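Local coordinates for SspB protein (Streptomyces clavuligerus, PDB 6JUF), which probably acts as a metal-binding DNase in the SspABCD-SspE defence system, which senses DNA phosphorothioation and acts broadly against phages, at residues 67-72 with 89-94; 85-90 with 331-336. One frame throughout, in Å; residues are numbered along the deposited sequence.

Contact 1 (67-72 with 89-94)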
loop_
_atom_site.group_PDB
_atom_site.type_symbol
_atom_site.label_atom_id
_atom_site.label_comp_id
_atom_site.label_asym_id
_atom_site.label_seq_id
_atom_site.Cartn_x
_atom_site.Cartn_y
_atom_site.Cartn_z
ATOM N N PHE B 67 2.608 -9.864 -13.788
ATOM C CA PHE B 67 2.307 -8.410 -13.998
ATOM C C PHE B 67 3.035 -7.890 -15.254
ATOM O O PHE B 67 2.970 -6.693 -15.547
ATOM C CB PHE B 67 2.677 -7.546 -12.762
ATOM C CG PHE B 67 1.636 -7.606 -11.669
ATOM C CD1 PHE B 67 0.347 -7.104 -11.897
ATOM C CD2 PHE B 67 1.935 -8.181 -10.447
ATOM C CE1 PHE B 67 -0.605 -7.160 -10.886
ATOM C CE2 PHE B 67 0.995 -8.270 -9.452
ATOM C CZ PHE B 67 -0.303 -7.773 -9.651
ATOM N N LYS B 68 3.678 -8.775 -16.009
ATOM C CA LYS B 68 4.359 -8.393 -17.271
ATOM C C LYS B 68 5.557 -7.509 -17.007
ATOM O O LYS B 68 5.946 -6.657 -17.840
ATOM C CB LYS B 68 3.393 -7.794 -18.324
ATOM C CG LYS B 68 2.078 -8.554 -18.524
ATOM C CD LYS B 68 2.191 -10.018 -18.874
ATOM C CE LYS B 68 0.959 -10.569 -19.612
ATOM N NZ LYS B 68 -0.293 -10.365 -18.844
ATOM N N LEU B 69 6.157 -7.697 -15.826
ATOM C CA LEU B 69 7.322 -6.931 -15.405
ATOM C C LEU B 69 8.599 -7.681 -15.711
ATOM O O LEU B 69 9.682 -7.085 -15.761
ATOM C CB LEU B 69 7.241 -6.602 -13.894
ATOM C CG LEU B 69 6.011 -5.743 -13.518
ATOM C CD1 LEU B 69 5.876 -5.721 -12.004
ATOM C CD2 LEU B 69 6.097 -4.289 -13.972
ATOM N N THR B 70 8.489 -9.001 -15.907
ATOM C CA THR B 70 9.600 -9.789 -16.437
ATOM C C THR B 70 9.075 -10.731 -17.478
ATOM O O THR B 70 7.852 -10.961 -17.550
ATOM C CB THR B 70 10.234 -10.692 -15.377
ATOM O OG1 THR B 70 9.203 -11.539 -14.786
ATOM C CG2 THR B 70 10.932 -9.867 -14.272
ATOM N N ARG B 71 10.025 -11.193 -18.326
ATOM C CA ARG B 71 9.800 -12.346 -19.191
ATOM C C ARG B 71 10.842 -13.378 -18.773
ATOM O O ARG B 71 11.892 -13.002 -18.225
ATOM C CB ARG B 71 9.981 -11.995 -20.685
ATOM C CG ARG B 71 8.785 -11.363 -21.424
ATOM C CD ARG B 71 8.122 -12.583 -22.142
ATOM N NE ARG B 71 7.447 -12.042 -23.217
ATOM C CZ ARG B 71 6.505 -12.580 -23.929
ATOM N NH1 ARG B 71 6.118 -13.832 -23.694
ATOM N NH2 ARG B 71 5.986 -11.816 -24.882
ATOM N N GLU B 72 10.605 -14.649 -19.049
ATOM C CA GLU B 72 11.562 -15.667 -18.732
ATOM C C GLU B 72 11.960 -16.425 -20.027
ATOM O O GLU B 72 11.163 -16.597 -20.969
ATOM C CB GLU B 72 11.006 -16.651 -17.660
ATOM C CG GLU B 72 10.708 -15.976 -16.327
ATOM C CD GLU B 72 10.352 -16.971 -15.263
ATOM O OE1 GLU B 72 10.416 -18.202 -15.484
ATOM O OE2 GLU B 72 9.948 -16.504 -14.186
ATOM N N TRP B 89 10.489 -3.755 -20.771
ATOM C CA TRP B 89 10.558 -2.307 -20.932
ATOM C C TRP B 89 9.482 -1.666 -20.100
ATOM O O TRP B 89 9.694 -0.567 -19.570
ATOM C CB TRP B 89 10.437 -1.990 -22.418
ATOM C CG TRP B 89 10.416 -0.487 -22.689
ATOM C CD1 TRP B 89 11.500 0.333 -22.989
ATOM C CD2 TRP B 89 9.250 0.420 -22.686
ATOM N NE1 TRP B 89 11.091 1.625 -23.219
ATOM C CE2 TRP B 89 9.757 1.749 -23.001
ATOM C CE3 TRP B 89 7.899 0.249 -22.422
ATOM C CZ2 TRP B 89 8.909 2.858 -23.145
ATOM C CZ3 TRP B 89 7.063 1.350 -22.506
ATOM C CH2 TRP B 89 7.551 2.627 -22.871
ATOM N N GLU B 90 8.309 -2.323 -19.950
ATOM C CA GLU B 90 7.275 -1.746 -19.113
ATOM C C GLU B 90 7.697 -1.575 -17.655
ATOM O O GLU B 90 7.311 -0.603 -16.965
ATOM C CB GLU B 90 5.916 -2.558 -19.217
ATOM C CG GLU B 90 5.189 -2.354 -20.535
ATOM C CD GLU B 90 5.792 -3.060 -21.734
ATOM O OE1 GLU B 90 6.712 -3.963 -21.558
ATOM O OE2 GLU B 90 5.348 -2.764 -22.828
ATOM N N ALA B 91 8.458 -2.539 -17.124
ATOM C CA ALA B 91 8.954 -2.428 -15.769
ATOM C C ALA B 91 9.965 -1.263 -15.697
ATOM O O ALA B 91 9.918 -0.477 -14.733
ATOM C CB ALA B 91 9.636 -3.719 -15.314
ATOM N N ARG B 92 10.826 -1.093 -16.697
ATOM C CA ARG B 92 11.727 0.070 -16.719
ATOM C C ARG B 92 10.885 1.376 -16.722
ATOM O O ARG B 92 11.285 2.319 -16.049
ATOM C CB ARG B 92 12.620 0.028 -17.967
ATOM C CG ARG B 92 13.426 1.279 -18.270
ATOM C CD ARG B 92 14.440 1.543 -17.161
ATOM N NE ARG B 92 15.238 2.776 -17.354
ATOM C CZ ARG B 92 14.872 3.988 -16.937
ATOM N NH1 ARG B 92 13.663 4.215 -16.378
ATOM N NH2 ARG B 92 15.700 5.023 -17.141
ATOM N N TRP B 93 9.804 1.433 -17.482
ATOM C CA TRP B 93 9.009 2.643 -17.581
ATOM C C TRP B 93 8.308 2.927 -16.251
ATOM O O TRP B 93 8.194 4.071 -15.852
ATOM C CB TRP B 93 8.047 2.498 -18.753
ATOM C CG TRP B 93 7.050 3.619 -18.826
ATOM C CD1 TRP B 93 7.150 4.821 -19.514
ATOM C CD2 TRP B 93 5.726 3.627 -18.201
ATOM N NE1 TRP B 93 6.026 5.580 -19.307
ATOM C CE2 TRP B 93 5.123 4.897 -18.527
ATOM C CE3 TRP B 93 5.012 2.710 -17.403
ATOM C CZ2 TRP B 93 3.834 5.252 -18.079
ATOM C CZ3 TRP B 93 3.713 3.071 -17.008
ATOM C CH2 TRP B 93 3.169 4.345 -17.324
ATOM N N LEU B 94 7.766 1.896 -15.571
ATOM C CA LEU B 94 6.930 2.110 -14.400
ATOM C C LEU B 94 7.679 2.168 -13.081
ATOM O O LEU B 94 7.450 3.062 -12.222
ATOM C CB LEU B 94 5.878 0.964 -14.311
ATOM C CG LEU B 94 4.989 1.058 -13.037
ATOM C CD1 LEU B 94 4.084 2.311 -13.047
ATOM C CD2 LEU B 94 4.170 -0.222 -12.885
HETATM O O HOH W 1 5.452 -6.216 -20.425
#
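Leu-69 packs against Ala-91 where the chain leaves helix 57-66 through a Schellman motif and turns into strand 70-74 of a two-stranded antiparallel hairpin; the helix that follows the hairpin, 89-95, comes back against this turn. Lys-68, with its positive phi of 68°, is the C-prime residue of that motif. The tight part is small and apolar. With CG of Leu-69 beside its own backbone N and anti to the carbonyl carbon (chi1 -61°), the CD2 branch points toward the helix, 3.8 Å from Ala-91 CB. Ala-91 CB also lies 3.4 Å from Leu-69 O, so that it touches both the carbonyl oxygen and the CD2 methyl, and the small residue lets the two CA atoms of Leu-69 and Ala-91 approach to 4.8 Å. Leu-27 and Tyr-31 of helix 24-34 touch Leu-69 and Ala-91 respectively, and both residues are buried.

Toward the partly exposed Lys-68 and Glu-90 the packing gives way to a looser, hydrated join. Direct contact there is slight, Lys-68 O lying 4.3 Å from Glu-90 CB. The side chain of Lys-68 leads away from the helix, its NZ bonded to the carbonyls of Trp-116 and Ser-119. Glu-90 sends OE2 into a salt bridge with Arg-330, while OE1 takes a hydrogen bond from a water. That water spans the remaining separation by giving both its hydrogens, one to Lys-68 O at 2.7 Å and the other to Glu-90 OE1 at 2.8 Å.

Contact 2 (85-90 with 331-336)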
loop_
_atom_site.group_PDB
_atom_site.type_symbol
_atom_site.label_atom_id
_atom_site.label_comp_id
_atom_site.label_asym_id
_atom_site.label_seq_id
_atom_site.Cartn_x
_atom_site.Cartn_y
_atom_site.Cartn_z
ATOM N N SER B 85 15.243 -14.829 -15.717
ATOM C CA SER B 85 14.269 -13.665 -15.738
ATOM C C SER B 85 14.886 -12.378 -16.242
ATOM O O SER B 85 16.087 -12.187 -16.024
ATOM C CB SER B 85 13.689 -13.420 -14.336
ATOM O OG SER B 85 12.895 -14.536 -13.974
ATOM N N TYR B 86 14.132 -11.587 -16.989
ATOM C CA TYR B 86 14.643 -10.368 -17.643
ATOM C C TYR B 86 13.538 -9.334 -17.447
ATOM O O TYR B 86 12.395 -9.637 -17.711
ATOM C CB TYR B 86 14.968 -10.625 -19.105
ATOM C CG TYR B 86 15.942 -11.770 -19.269
ATOM C CD1 TYR B 86 17.315 -11.501 -19.263
ATOM C CD2 TYR B 86 15.499 -13.092 -19.460
ATOM C CE1 TYR B 86 18.235 -12.557 -19.393
ATOM C CE2 TYR B 86 16.390 -14.140 -19.564
ATOM C CZ TYR B 86 17.749 -13.852 -19.571
ATOM O OH TYR B 86 18.658 -14.847 -19.719
ATOM N N PRO B 87 13.918 -8.121 -17.010
ATOM C CA PRO B 87 12.957 -7.039 -16.863
ATOM C C PRO B 87 12.400 -6.527 -18.222
ATOM O O PRO B 87 13.157 -6.372 -19.183
ATOM C CB PRO B 87 13.781 -5.913 -16.162
ATOM C CG PRO B 87 15.183 -6.098 -16.703
ATOM C CD PRO B 87 15.324 -7.625 -16.861
ATOM N N THR B 88 11.072 -6.278 -18.288
ATOM C CA THR B 88 10.472 -5.810 -19.507
ATOM C C THR B 88 10.662 -4.318 -19.607
ATOM O O THR B 88 10.922 -3.645 -18.561
ATOM C CB THR B 88 8.977 -6.127 -19.504
ATOM O OG1 THR B 88 8.391 -5.473 -18.359
ATOM C CG2 THR B 88 8.723 -7.606 -19.394
ATOM N N TRP B 89 10.489 -3.755 -20.771
ATOM C CA TRP B 89 10.558 -2.307 -20.932
ATOM C C TRP B 89 9.482 -1.666 -20.100
ATOM O O TRP B 89 9.694 -0.567 -19.570
ATOM C CB TRP B 89 10.437 -1.990 -22.418
ATOM C CG TRP B 89 10.416 -0.487 -22.689
ATOM C CD1 TRP B 89 11.500 0.333 -22.989
ATOM C CD2 TRP B 89 9.250 0.420 -22.686
ATOM N NE1 TRP B 89 11.091 1.625 -23.219
ATOM C CE2 TRP B 89 9.757 1.749 -23.001
ATOM C CE3 TRP B 89 7.899 0.249 -22.422
ATOM C CZ2 TRP B 89 8.909 2.858 -23.145
ATOM C CZ3 TRP B 89 7.063 1.350 -22.506
ATOM C CH2 TRP B 89 7.551 2.627 -22.871
ATOM N N GLU B 90 8.309 -2.323 -19.950
ATOM C CA GLU B 90 7.275 -1.746 -19.113
ATOM C C GLU B 90 7.697 -1.575 -17.655
ATOM O O GLU B 90 7.311 -0.603 -16.965
ATOM C CB GLU B 90 5.916 -2.558 -19.217
ATOM C CG GLU B 90 5.189 -2.354 -20.535
ATOM C CD GLU B 90 5.792 -3.060 -21.734
ATOM O OE1 GLU B 90 6.712 -3.963 -21.558
ATOM O OE2 GLU B 90 5.348 -2.764 -22.828
ATOM N N GLU B 331 13.684 -0.189 -28.314
ATOM C CA GLU B 331 14.730 -0.789 -29.142
ATOM C C GLU B 331 16.026 -0.862 -28.348
ATOM O O GLU B 331 16.786 -1.819 -28.455
ATOM C CB GLU B 331 14.941 0.072 -30.419
ATOM C CG GLU B 331 13.828 0.093 -31.478
ATOM C CD GLU B 331 12.473 0.703 -31.043
ATOM O OE1 GLU B 331 11.436 0.309 -31.656
ATOM O OE2 GLU B 331 12.379 1.572 -30.108
ATOM N N ASP B 332 16.322 0.192 -27.601
ATOM C CA ASP B 332 17.487 0.286 -26.748
ATOM C C ASP B 332 17.428 -0.787 -25.699
ATOM O O ASP B 332 18.413 -1.497 -25.441
ATOM C CB ASP B 332 17.522 1.589 -25.971
ATOM C CG ASP B 332 17.790 2.816 -26.818
ATOM O OD1 ASP B 332 18.432 2.748 -27.880
ATOM O OD2 ASP B 332 17.354 3.910 -26.328
ATOM N N TRP B 333 16.242 -0.919 -25.100
ATOM C CA TRP B 333 16.039 -1.973 -24.108
ATOM C C TRP B 333 16.158 -3.384 -24.671
ATOM O O TRP B 333 16.751 -4.273 -23.977
ATOM C CB TRP B 333 14.666 -1.720 -23.457
ATOM C CG TRP B 333 14.461 -2.436 -22.159
ATOM C CD1 TRP B 333 13.715 -3.576 -21.920
ATOM C CD2 TRP B 333 15.010 -2.043 -20.875
ATOM N NE1 TRP B 333 13.791 -3.937 -20.569
ATOM C CE2 TRP B 333 14.562 -3.039 -19.890
ATOM C CE3 TRP B 333 15.850 -0.993 -20.453
ATOM C CZ2 TRP B 333 14.929 -2.952 -18.552
ATOM C CZ3 TRP B 333 16.238 -0.914 -19.115
ATOM C CH2 TRP B 333 15.795 -1.876 -18.159
ATOM N N ALA B 334 15.636 -3.617 -25.867
ATOM C CA ALA B 334 15.712 -4.893 -26.546
ATOM C C ALA B 334 17.164 -5.303 -26.783
ATOM O O ALA B 334 17.509 -6.457 -26.644
ATOM C CB ALA B 334 14.916 -4.814 -27.843
ATOM N N ARG B 335 18.012 -4.353 -27.128
ATOM C CA ARG B 335 19.428 -4.632 -27.402
ATOM C C ARG B 335 20.120 -4.999 -26.099
ATOM O O ARG B 335 20.972 -5.902 -26.042
ATOM C CB ARG B 335 20.080 -3.395 -28.023
ATOM C CG ARG B 335 19.774 -3.236 -29.515
ATOM C CD ARG B 335 20.766 -2.319 -30.212
ATOM N NE ARG B 335 20.658 -0.975 -29.668
ATOM C CZ ARG B 335 19.818 -0.046 -30.116
ATOM N NH1 ARG B 335 19.013 -0.278 -31.155
ATOM N NH2 ARG B 335 19.805 1.130 -29.533
ATOM N N ARG B 336 19.756 -4.315 -25.009
ATOM C CA ARG B 336 20.253 -4.696 -23.696
ATOM C C ARG B 336 19.751 -6.070 -23.216
ATOM O O ARG B 336 20.580 -6.854 -22.705
ATOM C CB ARG B 336 19.991 -3.634 -22.636
ATOM C CG ARG B 336 20.734 -3.790 -21.327
ATOM C CD ARG B 336 20.673 -2.495 -20.436
ATOM N NE ARG B 336 20.435 -1.300 -21.276
ATOM C CZ ARG B 336 19.875 -0.141 -20.901
ATOM N NH1 ARG B 336 19.530 0.087 -19.628
ATOM N NH2 ARG B 336 19.689 0.818 -21.808
#
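Strand 83-87 runs out at Pro-87 and the backbone turns through Thr-88, the N-cap of helix 89-95, while 331-336 is a continuous helical run; the two backbones are nearest at Trp-89 and Trp-333, whose CA atoms are 6.3 Å apart. Trp-333 bridges the gap almost alone. Its CG is anti to the backbone N (chi1 -163°), which carries the indole out from the helix to the strand-to-helix turn. There NE1 donates to Pro-87 O at 2.9 Å, with an N-H...O angle of 159°. The oxygen lies near the indole plane, whereas the donor stands well above the carbonyl plane. This bond satisfies the buried indole N-H and helps hold the ring's edge at the turn.

One face of the five-membered ring is covered by Trp-89 CA, 3.8 Å from its centroid, in a CH-pi contact. The indole of Trp-89 continues on from there and turns an edge to the Trp-333 face, in an offset edge-to-face pair with planes at 80°. In return, Trp-333 CB meets Trp-89 CD1 near the plane of that second ring, at 3.8 Å. On the benzo side, the Pro-87 ring crosses Trp-333 at about a right angle, CG touching CZ2 at 3.7 Å.

Trp-89 NE1 bonds to Pro-328 O just ahead of helix 330-336, and its ring also meets Trp-311 of helix 306-317. Leu-340 of helix 339-350 packs on Trp-333, while Val-34 of helix 24-34 touches Pro-87.

From the N terminus, the chain leaves helix 57-66, makes the hairpin of strands 70-74 and 83-87, and enters helix 89-95, where contact 1 closes a short loop of 16 intervening residues. Contact 2 starts on the second hairpin strand, before that loop is complete, and closes only some 240 residues later on helix 330-336, so the second loop begins where the first is ending and neither encloses the other. Their centres are 8 Å apart and they share Trp-89 and Glu-90. Backbone pairing of Arg-71 with Tyr-86, and Thr-88 OG1 bonded to Lys-68 O, join them directly. Together they tie the hairpin and its following helix to helix 330-336 near the C terminus.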